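PDB 5L10: N-acylhomoserine lactone dependent regulatory protein from Burkholderia cenocepacia, which probably regulates transcription as a LuxR-family, DNA-binding factor that responds to N-acylhomoserine lactones, this chain being its N-terminal autoinducer-binding domain. Local coordinates for residues A[41-49]-A[160-169]; A[112-120]-A[131-140]. All blocks are in the same frame, centred on the assembly; numbering follows the deposited sequence. Where two conformers were deposited one is given.

Contact 1: A[41-49]-A[160-169]; sequences CVYGLRRTL and AHAYLMPRLA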
ATOM      1  N   CYS A  41       3.369 -17.607   0.751  1.00 26.59           N
ATOM      2  CA  CYS A  41       2.786 -16.319   0.400  1.00 23.74           C
ATOM      3  C   CYS A  41       1.304 -16.527   0.134  1.00 24.37           C
ATOM      4  O   CYS A  41       0.935 -17.246  -0.798  1.00 30.36           O
ATOM      5  CB  CYS A  41       3.480 -15.721  -0.826  1.00 22.38           C
ATOM      6  SG  CYS A  41       2.660 -14.269  -1.491  1.00 30.95           S
ATOM      7  N   VAL A  42       0.459 -15.907   0.952  1.00 17.38           N
ATOM      8  CA  VAL A  42      -0.982 -16.122   0.912  1.00 18.72           C
ATOM      9  C   VAL A  42      -1.673 -14.772   0.810  1.00 21.04           C
ATOM     10  O   VAL A  42      -1.267 -13.808   1.471  1.00 22.80           O
ATOM     11  CB  VAL A  42      -1.473 -16.881   2.162  1.00 24.65           C
ATOM     12  CG1 VAL A  42      -2.940 -17.260   2.023  1.00 29.44           C
ATOM     13  CG2 VAL A  42      -0.618 -18.108   2.418  1.00 25.63           C
ATOM     14  N   TYR A  43      -2.722 -14.700  -0.010  1.00 20.30           N
ATOM     15  CA  TYR A  43      -3.539 -13.498  -0.107  1.00 16.15           C
ATOM     16  C   TYR A  43      -4.999 -13.854   0.112  1.00 28.58           C
ATOM     17  O   TYR A  43      -5.501 -14.820  -0.472  1.00 35.33           O
ATOM     18  CB  TYR A  43      -3.376 -12.794  -1.457  1.00 15.51           C
ATOM     19  CG  TYR A  43      -3.845 -11.360  -1.398  1.00 24.91           C
ATOM     20  CD1 TYR A  43      -3.034 -10.372  -0.859  1.00 28.22           C
ATOM     21  CD2 TYR A  43      -5.109 -10.998  -1.850  1.00 22.26           C
ATOM     22  CE1 TYR A  43      -3.458  -9.059  -0.785  1.00 29.86           C
ATOM     23  CE2 TYR A  43      -5.543  -9.685  -1.780  1.00 22.44           C
ATOM     24  CZ  TYR A  43      -4.710  -8.720  -1.247  1.00 28.72           C
ATOM     25  OH  TYR A  43      -5.125  -7.412  -1.170  1.00 35.51           O
ATOM     26  N   GLY A  44      -5.675 -13.070   0.946  1.00 22.37           N
ATOM     27  CA  GLY A  44      -7.081 -13.293   1.208  1.00 26.77           C
ATOM     28  C   GLY A  44      -7.939 -12.069   0.960  1.00 30.07           C
ATOM     29  O   GLY A  44      -7.641 -10.980   1.458  1.00 31.93           O
ATOM     30  N   LEU A  45      -9.013 -12.237   0.196  1.00 31.81           N
ATOM     31  CA  LEU A  45      -9.953 -11.160  -0.088  1.00 30.92           C
ATOM     32  C   LEU A  45     -11.240 -11.440   0.678  1.00 32.82           C
ATOM     33  O   LEU A  45     -11.948 -12.408   0.379  1.00 39.35           O
ATOM     34  CB  LEU A  45     -10.213 -11.043  -1.588  1.00 25.66           C
ATOM     35  CG  LEU A  45     -11.231  -9.981  -2.015  1.00 30.26           C
ATOM     36  CD1 LEU A  45     -10.796  -8.588  -1.580  1.00 31.75           C
ATOM     37  CD2 LEU A  45     -11.462 -10.029  -3.517  1.00 35.26           C
ATOM     38  N   ARG A  46     -11.531 -10.611   1.677  0.68 31.89           N
ATOM     39  CA  ARG A  46     -12.754 -10.725   2.464  0.68 38.70           C
ATOM     40  C   ARG A  46     -13.695  -9.599   2.061  0.68 39.17           C
ATOM     41  O   ARG A  46     -13.350  -8.419   2.189  0.68 41.39           O
ATOM     42  CB  ARG A  46     -12.463 -10.678   3.964  0.68 42.18           C
ATOM     43  CG  ARG A  46     -13.609 -11.207   4.809  0.68 50.76           C
ATOM     44  CD  ARG A  46     -13.349 -11.041   6.298  0.68 55.39           C
ATOM     45  NE  ARG A  46     -13.382  -9.638   6.700  0.68 58.49           N
ATOM     46  CZ  ARG A  46     -13.565  -9.221   7.950  0.68 58.64           C
ATOM     47  NH1 ARG A  46     -13.579  -7.924   8.222  0.68 59.15           N
ATOM     48  NH2 ARG A  46     -13.745 -10.103   8.925  0.68 57.11           N
ATOM     49  N   ARG A  47     -14.876  -9.963   1.581  1.00 72.30           N
ATOM     50  CA  ARG A  47     -15.804  -9.019   0.979  1.00 72.88           C
ATOM     51  C   ARG A  47     -16.823  -8.509   1.990  1.00 78.06           C
ATOM     52  O   ARG A  47     -17.204  -9.210   2.933  1.00 78.11           O
ATOM     53  CB  ARG A  47     -16.512  -9.671  -0.205  1.00 61.65           C
ATOM     54  CG  ARG A  47     -15.578 -10.519  -1.048  1.00 63.46           C
ATOM     55  CD  ARG A  47     -16.293 -11.107  -2.242  1.00 62.51           C
ATOM     56  NE  ARG A  47     -16.440 -10.135  -3.319  1.00 67.76           N
ATOM     57  CZ  ARG A  47     -15.765 -10.181  -4.462  1.00 71.13           C
ATOM     58  NH1 ARG A  47     -14.900 -11.164  -4.682  1.00 64.05           N
ATOM     59  NH2 ARG A  47     -15.961  -9.251  -5.389  1.00 69.81           N
ATOM     60  N   THR A  48     -17.271  -7.269   1.767  1.00 82.61           N
ATOM     61  CA  THR A  48     -18.155  -6.597   2.709  1.00 95.85           C
ATOM     62  C   THR A  48     -19.624  -6.927   2.456  1.00105.31           C
ATOM     63  O   THR A  48     -20.437  -6.871   3.386  1.00 95.79           O
ATOM     64  CB  THR A  48     -17.918  -5.081   2.641  1.00 92.08           C
ATOM     65  OG1 THR A  48     -18.367  -4.457   3.852  1.00 91.25           O
ATOM     66  CG2 THR A  48     -18.641  -4.452   1.447  1.00 86.16           C
ATOM     67  N   LEU A  49     -19.974  -7.297   1.227  1.00120.01           N
ATOM     68  CA  LEU A  49     -21.364  -7.502   0.832  1.00130.47           C
ATOM     69  C   LEU A  49     -22.020  -8.780   1.362  1.00136.26           C
ATOM     70  O   LEU A  49     -23.240  -8.776   1.567  1.00135.95           O
ATOM     71  CB  LEU A  49     -21.486  -7.465  -0.692  1.00128.36           C
ATOM     72  CG  LEU A  49     -21.702  -6.080  -1.307  1.00126.04           C
ATOM     73  CD1 LEU A  49     -22.276  -6.218  -2.706  1.00123.99           C
ATOM     74  CD2 LEU A  49     -22.606  -5.212  -0.430  1.00123.25           C
ATOM     75  N   ALA A 160       0.460  -6.221  -3.880  1.00 26.02           N
ATOM     76  CA  ALA A 160      -0.649  -7.160  -3.759  1.00 26.00           C
ATOM     77  C   ALA A 160      -1.983  -6.429  -3.784  1.00 25.13           C
ATOM     78  O   ALA A 160      -2.930  -6.864  -4.451  1.00 22.44           O
ATOM     79  CB  ALA A 160      -0.506  -7.980  -2.478  1.00 14.33           C
ATOM     80  N   HIS A 161      -2.068  -5.305  -3.078  1.00 28.85           N
ATOM     81  CA  HIS A 161      -3.324  -4.576  -3.000  1.00 25.80           C
ATOM     82  C   HIS A 161      -3.642  -3.860  -4.306  1.00 27.06           C
ATOM     83  O   HIS A 161      -4.818  -3.667  -4.633  1.00 28.18           O
ATOM     84  CB  HIS A 161      -3.268  -3.592  -1.835  1.00 28.33           C
ATOM     85  CG  HIS A 161      -3.050  -4.251  -0.509  1.00 35.85           C
ATOM     86  ND1 HIS A 161      -3.580  -5.486  -0.198  1.00 35.95           N
ATOM     87  CD2 HIS A 161      -2.350  -3.858   0.581  1.00 39.21           C
ATOM     88  CE1 HIS A 161      -3.222  -5.819   1.029  1.00 38.20           C
ATOM     89  NE2 HIS A 161      -2.474  -4.849   1.523  1.00 36.26           N
ATOM     90  N   ALA A 162      -2.618  -3.476  -5.067  1.00 18.86           N
ATOM     91  CA  ALA A 162      -2.835  -2.716  -6.291  1.00 28.51           C
ATOM     92  C   ALA A 162      -2.957  -3.595  -7.527  1.00 31.07           C
ATOM     93  O   ALA A 162      -3.659  -3.219  -8.474  1.00 37.03           O
ATOM     94  CB  ALA A 162      -1.702  -1.707  -6.497  1.00 22.31           C
ATOM     95  N   TYR A 163      -2.300  -4.755  -7.545  1.00 20.21           N
ATOM     96  CA  TYR A 163      -2.265  -5.588  -8.738  1.00 24.29           C
ATOM     97  C   TYR A 163      -2.977  -6.925  -8.592  1.00 23.15           C
ATOM     98  O   TYR A 163      -3.391  -7.491  -9.608  1.00 25.85           O
ATOM     99  CB  TYR A 163      -0.812  -5.851  -9.162  1.00 22.25           C
ATOM    100  CG  TYR A 163      -0.064  -4.606  -9.578  1.00 26.93           C
ATOM    101  CD1 TYR A 163      -0.067  -4.182 -10.900  1.00 38.95           C
ATOM    102  CD2 TYR A 163       0.646  -3.858  -8.650  1.00 26.81           C
ATOM    103  CE1 TYR A 163       0.619  -3.045 -11.287  1.00 35.82           C
ATOM    104  CE2 TYR A 163       1.334  -2.719  -9.027  1.00 25.13           C
ATOM    105  CZ  TYR A 163       1.318  -2.319 -10.346  1.00 34.39           C
ATOM    106  OH  TYR A 163       2.000  -1.186 -10.724  1.00 38.27           O
ATOM    107  N   LEU A 164      -3.127  -7.447  -7.376  1.00 18.40           N
ATOM    108  CA  LEU A 164      -3.771  -8.739  -7.166  1.00 29.93           C
ATOM    109  C   LEU A 164      -5.207  -8.605  -6.673  1.00 27.62           C
ATOM    110  O   LEU A 164      -6.122  -9.175  -7.273  1.00 31.84           O
ATOM    111  CB  LEU A 164      -2.953  -9.583  -6.179  1.00 16.66           C
ATOM    112  CG  LEU A 164      -3.479 -10.995  -5.939  1.00 16.72           C
ATOM    113  CD1 LEU A 164      -3.536 -11.744  -7.251  1.00 27.45           C
ATOM    114  CD2 LEU A 164      -2.603 -11.729  -4.949  1.00 19.58           C
HETATM  115  N   MSE A 165      -5.422  -7.865  -5.591  1.00 22.43           N
HETATM  116  CA  MSE A 165      -6.760  -7.689  -5.034  1.00 22.81           C
HETATM  117  C   MSE A 165      -7.823  -7.227  -6.054  1.00 29.55           C
HETATM  118  O   MSE A 165      -8.885  -7.849  -6.144  1.00 33.58           O
HETATM  119  CB  MSE A 165      -6.709  -6.713  -3.849  1.00 25.08           C
HETATM  120  CG  MSE A 165      -8.055  -6.102  -3.507  1.00 39.58           C
HETATM  121 SE   MSE A 165      -8.174  -5.318  -1.725  0.91 62.64          SE
HETATM  122  CE  MSE A 165      -6.701  -4.060  -1.814  1.00 50.84           C
ATOM    123  N   PRO A 166      -7.558  -6.165  -6.830  1.00 25.67           N
ATOM    124  CA  PRO A 166      -8.573  -5.710  -7.794  1.00 29.03           C
ATOM    125  C   PRO A 166      -8.885  -6.727  -8.873  1.00 31.64           C
ATOM    126  O   PRO A 166      -9.985  -6.687  -9.437  1.00 32.44           O
ATOM    127  CB  PRO A 166      -7.949  -4.444  -8.393  1.00 25.01           C
ATOM    128  CG  PRO A 166      -6.499  -4.656  -8.248  1.00 30.70           C
ATOM    129  CD  PRO A 166      -6.338  -5.341  -6.930  1.00 25.85           C
ATOM    130  N   ARG A 167      -7.953  -7.624  -9.189  1.00 36.25           N
ATOM    131  CA  ARG A 167      -8.184  -8.655 -10.188  1.00 38.80           C
ATOM    132  C   ARG A 167      -8.745  -9.935  -9.586  1.00 34.74           C
ATOM    133  O   ARG A 167      -9.121 -10.844 -10.334  1.00 35.29           O
ATOM    134  CB  ARG A 167      -6.887  -8.936 -10.948  1.00 38.25           C
ATOM    135  CG  ARG A 167      -6.214  -7.653 -11.406  1.00 42.74           C
ATOM    136  CD  ARG A 167      -5.468  -7.816 -12.709  1.00 54.04           C
ATOM    137  NE  ARG A 167      -4.942  -6.536 -13.178  1.00 62.51           N
ATOM    138  CZ  ARG A 167      -3.777  -6.023 -12.795  1.00 64.34           C
ATOM    139  NH1 ARG A 167      -3.375  -4.855 -13.273  1.00 72.43           N
ATOM    140  NH2 ARG A 167      -3.012  -6.680 -11.934  1.00 62.10           N
ATOM    141  N   LEU A 168      -8.803 -10.022  -8.259  1.00 29.63           N
ATOM    142  CA  LEU A 168      -9.615 -11.020  -7.581  1.00 31.97           C
ATOM    143  C   LEU A 168     -11.044 -10.532  -7.383  1.00 36.43           C
ATOM    144  O   LEU A 168     -11.997 -11.289  -7.597  1.00 42.03           O
ATOM    145  CB  LEU A 168      -8.998 -11.374  -6.226  1.00 27.71           C
ATOM    146  CG  LEU A 168      -7.697 -12.173  -6.250  1.00 19.54           C
ATOM    147  CD1 LEU A 168      -7.070 -12.193  -4.871  1.00 18.11           C
ATOM    148  CD2 LEU A 168      -7.962 -13.585  -6.736  1.00 23.13           C
ATOM    149  N   ALA A 169     -11.208  -9.269  -6.987  1.00 32.39           N
ATOM    150  CA  ALA A 169     -12.543  -8.732  -6.753  1.00 34.64           C
ATOM    151  C   ALA A 169     -13.325  -8.611  -8.055  1.00 43.47           C
ATOM    152  O   ALA A 169     -14.503  -8.985  -8.121  1.00 50.39           O
ATOM    153  CB  ALA A 169     -12.446  -7.375  -6.055  1.00 30.66           C
TER
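Tyr43 and His161 make the main polar link between strand 41-46 and helix 160-169: the phenol OH lies 2.7 Å from ND1 of the imidazole, and either group could donate the proton. The hydroxyl meets the imidazole at its edge, in the ring plane, and ND1 likewise lies in the plane of the phenol, although the two rings are turned 56° against each other. The second bond is at the far end, where Arg47 NH2 reaches the carbonyl O of Ala169 over 3.1 Å, but Arg47 is poorly ordered, so this link is less firmly defined.

Around the tyrosine and on toward Arg47 the packing is apolar. CB of Tyr43 points toward the helix and, with CG anti to the backbone N (chi1 -162°), the ring lies among its side chains, CE1 3.6 Å from Ala160 CB, while across the ring CE2 approaches Met165 CB at 3.8 Å. Leu164 CD2 rests against the root of the ring, and Leu168 CD1 against CD2. Two residues further along the strand, Leu45 sets its CD2 3.8 Å from Ala169 CB and its CD1 near the bent selenomethionine chain of Met165.

The C-terminal end of helix 143-169 thus packs across one face of the antiparallel sheet, a helix-on-sheet layer of the autoinducer-binding domain. The strand runs between strands 56-60 and 129-136, and helix 22-35 touches both partners, at Cys41 and at Leu164 and Leu168.

Contact 2: A[112-120]-A[131-140]; sequences FGMRYGWSH and VLTLVRDTTP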
ATOM      1  N   PHE A 112       1.479 -26.881  10.350  1.00 43.02           N
ATOM      2  CA  PHE A 112       1.626 -26.941   8.900  1.00 44.28           C
ATOM      3  C   PHE A 112       2.567 -25.865   8.375  1.00 48.72           C
ATOM      4  O   PHE A 112       2.486 -25.480   7.208  1.00 59.95           O
ATOM      5  CB  PHE A 112       0.262 -26.847   8.216  1.00 47.22           C
ATOM      6  CG  PHE A 112      -0.617 -28.030   8.479  1.00 56.58           C
ATOM      7  CD1 PHE A 112      -0.485 -29.184   7.730  1.00 59.08           C
ATOM      8  CD2 PHE A 112      -1.560 -27.998   9.491  1.00 59.52           C
ATOM      9  CE1 PHE A 112      -1.282 -30.281   7.978  1.00 62.99           C
ATOM     10  CE2 PHE A 112      -2.366 -29.090   9.744  1.00 62.48           C
ATOM     11  CZ  PHE A 112      -2.228 -30.234   8.986  1.00 64.59           C
ATOM     12  N   GLY A 113       3.476 -25.381   9.219  1.00 44.36           N
ATOM     13  CA  GLY A 113       4.484 -24.439   8.792  1.00 41.32           C
ATOM     14  C   GLY A 113       4.069 -22.984   8.814  1.00 41.99           C
ATOM     15  O   GLY A 113       4.927 -22.111   8.628  1.00 45.81           O
HETATM   16  N   MSE A 114       2.790 -22.690   9.024  1.00 40.42           N
HETATM   17  CA  MSE A 114       2.340 -21.309   9.166  1.00 36.21           C
HETATM   18  C   MSE A 114       2.774 -20.759  10.520  1.00 35.66           C
HETATM   19  O   MSE A 114       1.938 -20.532  11.393  1.00 46.80           O
HETATM   20  CB  MSE A 114       0.819 -21.215   9.032  1.00 42.73           C
HETATM   21  CG  MSE A 114       0.245 -21.710   7.710  1.00 50.35           C
HETATM   22 SE   MSE A 114       0.573 -20.511   6.199  0.79 53.67          SE
HETATM   23  CE  MSE A 114       1.896 -21.584   5.363  1.00 50.64           C
ATOM     24  N   ARG A 115       4.074 -20.531  10.698  1.00 30.65           N
ATOM     25  CA  ARG A 115       4.635 -20.294  12.024  1.00 34.72           C
ATOM     26  C   ARG A 115       5.046 -18.851  12.278  1.00 32.26           C
ATOM     27  O   ARG A 115       4.661 -18.277  13.301  1.00 31.84           O
ATOM     28  CB  ARG A 115       5.830 -21.232  12.248  1.00 34.85           C
ATOM     29  CG  ARG A 115       5.428 -22.696  12.248  1.00 39.85           C
ATOM     30  CD  ARG A 115       6.598 -23.638  12.454  1.00 45.58           C
ATOM     31  NE  ARG A 115       6.126 -25.015  12.564  1.00 50.35           N
ATOM     32  CZ  ARG A 115       6.894 -26.061  12.849  1.00 48.71           C
ATOM     33  NH1 ARG A 115       8.194 -25.903  13.057  1.00 53.97           N
ATOM     34  NH2 ARG A 115       6.355 -27.269  12.928  1.00 44.10           N
ATOM     35  N   TYR A 116       5.831 -18.242  11.391  1.00 27.51           N
ATOM     36  CA  TYR A 116       6.368 -16.903  11.616  1.00 35.84           C
ATOM     37  C   TYR A 116       5.959 -16.022  10.445  1.00 35.78           C
ATOM     38  O   TYR A 116       6.512 -16.141   9.345  1.00 36.51           O
ATOM     39  CB  TYR A 116       7.882 -16.951  11.787  1.00 38.31           C
ATOM     40  CG  TYR A 116       8.326 -18.140  12.596  1.00 37.02           C
ATOM     41  CD1 TYR A 116       8.047 -18.222  13.955  1.00 35.91           C
ATOM     42  CD2 TYR A 116       9.008 -19.192  12.000  1.00 38.23           C
ATOM     43  CE1 TYR A 116       8.444 -19.320  14.699  1.00 38.31           C
ATOM     44  CE2 TYR A 116       9.411 -20.289  12.736  1.00 37.72           C
ATOM     45  CZ  TYR A 116       9.127 -20.348  14.083  1.00 33.17           C
ATOM     46  OH  TYR A 116       9.527 -21.441  14.815  1.00 35.81           O
ATOM     47  N   GLY A 117       4.998 -15.137  10.684  1.00 34.12           N
ATOM     48  CA  GLY A 117       4.284 -14.473   9.614  1.00 29.20           C
ATOM     49  C   GLY A 117       4.384 -12.963   9.660  1.00 31.45           C
ATOM     50  O   GLY A 117       4.594 -12.364  10.718  1.00 21.48           O
ATOM     51  N   TRP A 118       4.227 -12.356   8.489  1.00 30.78           N
ATOM     52  CA  TRP A 118       4.131 -10.912   8.311  1.00 27.99           C
ATOM     53  C   TRP A 118       2.846 -10.674   7.529  1.00 29.01           C
ATOM     54  O   TRP A 118       2.713 -11.152   6.397  1.00 27.51           O
ATOM     55  CB  TRP A 118       5.357 -10.380   7.564  1.00 27.57           C
ATOM     56  CG  TRP A 118       5.413  -8.896   7.361  1.00 31.30           C
ATOM     57  CD1 TRP A 118       6.112  -7.997   8.110  1.00 36.50           C
ATOM     58  CD2 TRP A 118       4.770  -8.143   6.325  1.00 33.91           C
ATOM     59  NE1 TRP A 118       5.935  -6.728   7.615  1.00 36.60           N
ATOM     60  CE2 TRP A 118       5.116  -6.790   6.518  1.00 39.83           C
ATOM     61  CE3 TRP A 118       3.934  -8.479   5.256  1.00 41.30           C
ATOM     62  CZ2 TRP A 118       4.652  -5.768   5.681  1.00 47.66           C
ATOM     63  CZ3 TRP A 118       3.472  -7.464   4.423  1.00 50.00           C
ATOM     64  CH2 TRP A 118       3.835  -6.125   4.641  1.00 48.31           C
ATOM     65  N   SER A 119       1.886  -9.977   8.134  1.00 18.10           N
ATOM     66  CA  SER A 119       0.584  -9.780   7.510  1.00 22.19           C
ATOM     67  C   SER A 119       0.231  -8.301   7.453  1.00 22.63           C
ATOM     68  O   SER A 119       0.429  -7.569   8.427  1.00 25.14           O
ATOM     69  CB  SER A 119      -0.510 -10.540   8.265  1.00 18.66           C
ATOM     70  OG  SER A 119      -0.363 -11.940   8.115  1.00 17.78           O
ATOM     71  N   HIS A 120      -0.305  -7.867   6.311  1.00 22.66           N
ATOM     72  CA  HIS A 120      -0.763  -6.493   6.153  1.00 21.98           C
ATOM     73  C   HIS A 120      -2.089  -6.452   5.404  1.00 19.92           C
ATOM     74  O   HIS A 120      -2.258  -7.124   4.381  1.00 18.98           O
ATOM     75  CB  HIS A 120       0.260  -5.632   5.409  1.00 19.48           C
ATOM     76  CG  HIS A 120      -0.198  -4.224   5.202  1.00 28.22           C
ATOM     77  ND1 HIS A 120      -0.012  -3.236   6.144  1.00 33.55           N
ATOM     78  CD2 HIS A 120      -0.876  -3.648   4.183  1.00 27.60           C
ATOM     79  CE1 HIS A 120      -0.536  -2.107   5.703  1.00 28.87           C
ATOM     80  NE2 HIS A 120      -1.062  -2.330   4.513  1.00 31.37           N
ATOM     81  N   VAL A 131      -5.782  -9.068   2.478  1.00 21.85           N
ATOM     82  CA  VAL A 131      -4.727  -9.337   3.445  1.00 21.57           C
ATOM     83  C   VAL A 131      -3.625 -10.114   2.743  1.00 24.21           C
ATOM     84  O   VAL A 131      -3.857 -11.230   2.261  1.00 27.13           O
ATOM     85  CB  VAL A 131      -5.258 -10.120   4.654  1.00 16.68           C
ATOM     86  CG1 VAL A 131      -4.111 -10.514   5.570  1.00 16.67           C
ATOM     87  CG2 VAL A 131      -6.286  -9.289   5.399  1.00 17.90           C
ATOM     88  N   LEU A 132      -2.430  -9.527   2.691  1.00 21.88           N
ATOM     89  CA  LEU A 132      -1.238 -10.230   2.238  1.00 21.30           C
ATOM     90  C   LEU A 132      -0.510 -10.785   3.450  1.00 23.17           C
ATOM     91  O   LEU A 132      -0.250 -10.054   4.411  1.00 23.20           O
ATOM     92  CB  LEU A 132      -0.306  -9.308   1.449  1.00 17.69           C
ATOM     93  CG  LEU A 132       1.032  -9.950   1.053  1.00 16.02           C
ATOM     94  CD1 LEU A 132       0.842 -11.016  -0.027  1.00 14.88           C
ATOM     95  CD2 LEU A 132       2.037  -8.897   0.609  1.00 15.29           C
ATOM     96  N   THR A 133      -0.190 -12.074   3.405  1.00 24.34           N
ATOM     97  CA  THR A 133       0.456 -12.758   4.518  1.00 23.27           C
ATOM     98  C   THR A 133       1.705 -13.457   4.003  1.00 22.22           C
ATOM     99  O   THR A 133       1.625 -14.279   3.083  1.00 17.25           O
ATOM    100  CB  THR A 133      -0.503 -13.756   5.171  1.00 26.15           C
ATOM    101  OG1 THR A 133      -1.602 -13.046   5.755  1.00 26.02           O
ATOM    102  CG2 THR A 133       0.197 -14.541   6.247  1.00 27.48           C
ATOM    103  N   LEU A 134       2.854 -13.117   4.583  1.00 16.12           N
ATOM    104  CA  LEU A 134       4.134 -13.723   4.236  1.00 23.44           C
ATOM    105  C   LEU A 134       4.609 -14.548   5.423  1.00 22.29           C
ATOM    106  O   LEU A 134       4.801 -14.009   6.519  1.00 24.92           O
ATOM    107  CB  LEU A 134       5.164 -12.654   3.875  1.00 19.52           C
ATOM    108  CG  LEU A 134       4.723 -11.640   2.823  1.00 16.29           C
ATOM    109  CD1 LEU A 134       5.820 -10.618   2.580  1.00 18.86           C
ATOM    110  CD2 LEU A 134       4.330 -12.348   1.537  1.00 16.14           C
ATOM    111  N   VAL A 135       4.796 -15.848   5.211  1.00 21.79           N
ATOM    112  CA  VAL A 135       5.112 -16.764   6.300  1.00 27.99           C
ATOM    113  C   VAL A 135       6.381 -17.537   5.973  1.00 23.99           C
ATOM    114  O   VAL A 135       6.568 -17.997   4.841  1.00 22.99           O
ATOM    115  CB  VAL A 135       3.952 -17.741   6.580  1.00 27.28           C
ATOM    116  CG1 VAL A 135       4.186 -18.461   7.892  1.00 29.11           C
ATOM    117  CG2 VAL A 135       2.628 -17.003   6.605  1.00 18.88           C
ATOM    118  N   ARG A 136       7.250 -17.674   6.969  1.00 28.91           N
ATOM    119  CA  ARG A 136       8.379 -18.589   6.921  1.00 37.97           C
ATOM    120  C   ARG A 136       8.187 -19.676   7.971  1.00 36.93           C
ATOM    121  O   ARG A 136       7.556 -19.454   9.009  1.00 35.30           O
ATOM    122  CB  ARG A 136       9.708 -17.855   7.146  1.00 38.20           C
ATOM    123  CG  ARG A 136       9.581 -16.566   7.935  1.00 30.05           C
ATOM    124  CD  ARG A 136      10.849 -15.745   7.817  1.00 26.75           C
ATOM    125  NE  ARG A 136      11.964 -16.374   8.513  1.00 35.04           N
ATOM    126  CZ  ARG A 136      13.237 -16.038   8.338  1.00 45.44           C
ATOM    127  NH1 ARG A 136      13.558 -15.085   7.476  1.00 47.56           N
ATOM    128  NH2 ARG A 136      14.190 -16.663   9.017  1.00 55.75           N
ATOM    129  N   ASP A 137       8.731 -20.859   7.689  1.00 37.99           N
ATOM    130  CA  ASP A 137       8.544 -22.026   8.543  1.00 37.34           C
ATOM    131  C   ASP A 137       9.770 -22.374   9.372  1.00 39.39           C
ATOM    132  O   ASP A 137       9.721 -23.333  10.149  1.00 49.36           O
ATOM    133  CB  ASP A 137       8.150 -23.238   7.691  1.00 40.14           C
ATOM    134  CG  ASP A 137       9.211 -23.596   6.660  1.00 49.20           C
ATOM    135  OD1 ASP A 137      10.128 -22.777   6.439  1.00 48.53           O
ATOM    136  OD2 ASP A 137       9.124 -24.693   6.066  1.00 55.79           O
ATOM    137  N   THR A 138      10.864 -21.627   9.239  1.00 40.27           N
ATOM    138  CA  THR A 138      12.143 -22.019   9.819  1.00 47.10           C
ATOM    139  C   THR A 138      12.477 -21.244  11.090  1.00 43.22           C
ATOM    140  O   THR A 138      12.648 -21.838  12.158  1.00 36.04           O
ATOM    141  CB  THR A 138      13.257 -21.830   8.783  1.00 52.21           C
ATOM    142  OG1 THR A 138      13.085 -20.562   8.132  1.00 44.43           O
ATOM    143  CG2 THR A 138      13.225 -22.957   7.751  1.00 55.31           C
ATOM    144  N   THR A 139      12.579 -19.919  10.984  1.00 40.25           N
ATOM    145  CA  THR A 139      13.039 -19.059  12.058  1.00 38.25           C
ATOM    146  C   THR A 139      12.210 -17.783  12.092  1.00 38.47           C
ATOM    147  O   THR A 139      11.921 -17.202  11.036  1.00 36.26           O
ATOM    148  CB  THR A 139      14.520 -18.699  11.879  1.00 46.05           C
ATOM    149  OG1 THR A 139      15.287 -19.899  11.735  1.00 54.71           O
ATOM    150  CG2 THR A 139      15.039 -17.926  13.078  1.00 52.60           C
ATOM    151  N   PRO A 140      11.803 -17.336  13.275  1.00 46.76           N
ATOM    152  CA  PRO A 140      11.212 -15.999  13.390  1.00 30.87           C
ATOM    153  C   PRO A 140      12.261 -14.926  13.144  1.00 46.71           C
ATOM    154  O   PRO A 140      13.440 -15.094  13.461  1.00 45.69           O
ATOM    155  CB  PRO A 140      10.702 -15.958  14.836  1.00 42.91           C
ATOM    156  CG  PRO A 140      11.525 -16.990  15.557  1.00 35.08           C
ATOM    157  CD  PRO A 140      11.795 -18.065  14.555  1.00 34.47           C
TER
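Tyr116, Trp118 and His120 pair with Arg136, Leu134 and Leu132 as the hydrogen-bonded pairs of two antiparallel strands, each pair exchanging two backbone bonds. The bonds from Trp118 N to Leu134 O and from Leu134 N to Trp118 O are 2.6 and 2.7 Å long. In the non-hydrogen-bonded pairs between them, Gly117 faces Val135 and Ser119 faces Thr133, and CA-H...O contacts such as Gly117 CA to Leu134 O supplement the pairing.

One side-chain hydrogen bond joins the strands: Ser119 OG and Thr133 OG1 are 2.9 Å apart, with either able to donate. Both hydroxyls have a further partner, Trp94 NE1 for Ser119 and a bound glycerol for Thr133. Within 131-140, Arg136 NE bonds to Thr139 O at 2.7 Å, spanning the 136-139 turn that precedes Pro140.

The aromatic contacts lie on the other face of the sheet. Pro140 CD sits over the centre of the Tyr116 ring in a CH-pi contact, 3.5 Å from the centroid and 10° off the normal, and Arg115 CB covers the opposite face, so the phenol is sandwiched. Further along, with CG anti to the backbone N (chi1 -178°), the indole of Trp118 lies beside Leu134, its CE3 3.9 Å from Leu134 CD1, while Leu132 CD2 comes up at the indole edge. The Trp118 side chain also touches Cys153 and Ser157 of helix 143-169.

Just before strand 116-120, Met114, the centre of an inverse gamma turn, makes an apolar contact, its SE 4.1 Å from Val135 CG2, the two side chains crossing at about a right angle.

Together the segments form the paired arms of the beta hairpin 116-123/129-136, which supplies two adjacent strands in the antiparallel five-stranded sheet of the autoinducer-binding domain, a fold related to GAF domains.

In the fold
From the N terminus, the chain passes two helices before entering strand 40-46, the first partner of contact 1. It then makes strand 56-60, two helices, strand 92-95 and helix 103-111 before reaching 112-120, which contact 2 joins to 131-140 in a hairpin whose turn lies between strands 116-123 and 129-136. Helix 143-169 follows, and its C-terminal end returns to strand 40-46, closing the much longer loop of contact 1 around contact 2. The two contacts share one sheet: strand 40-46 lies beside 129-136, with Val42 O and Thr133 N, and Gly44 O and Val131 N, probably hydrogen-bonded. Contact 1 ties the C-terminal end of the last helix to the sheet, whereas contact 2 joins neighbouring strands within it; His161 packs on His120 between them.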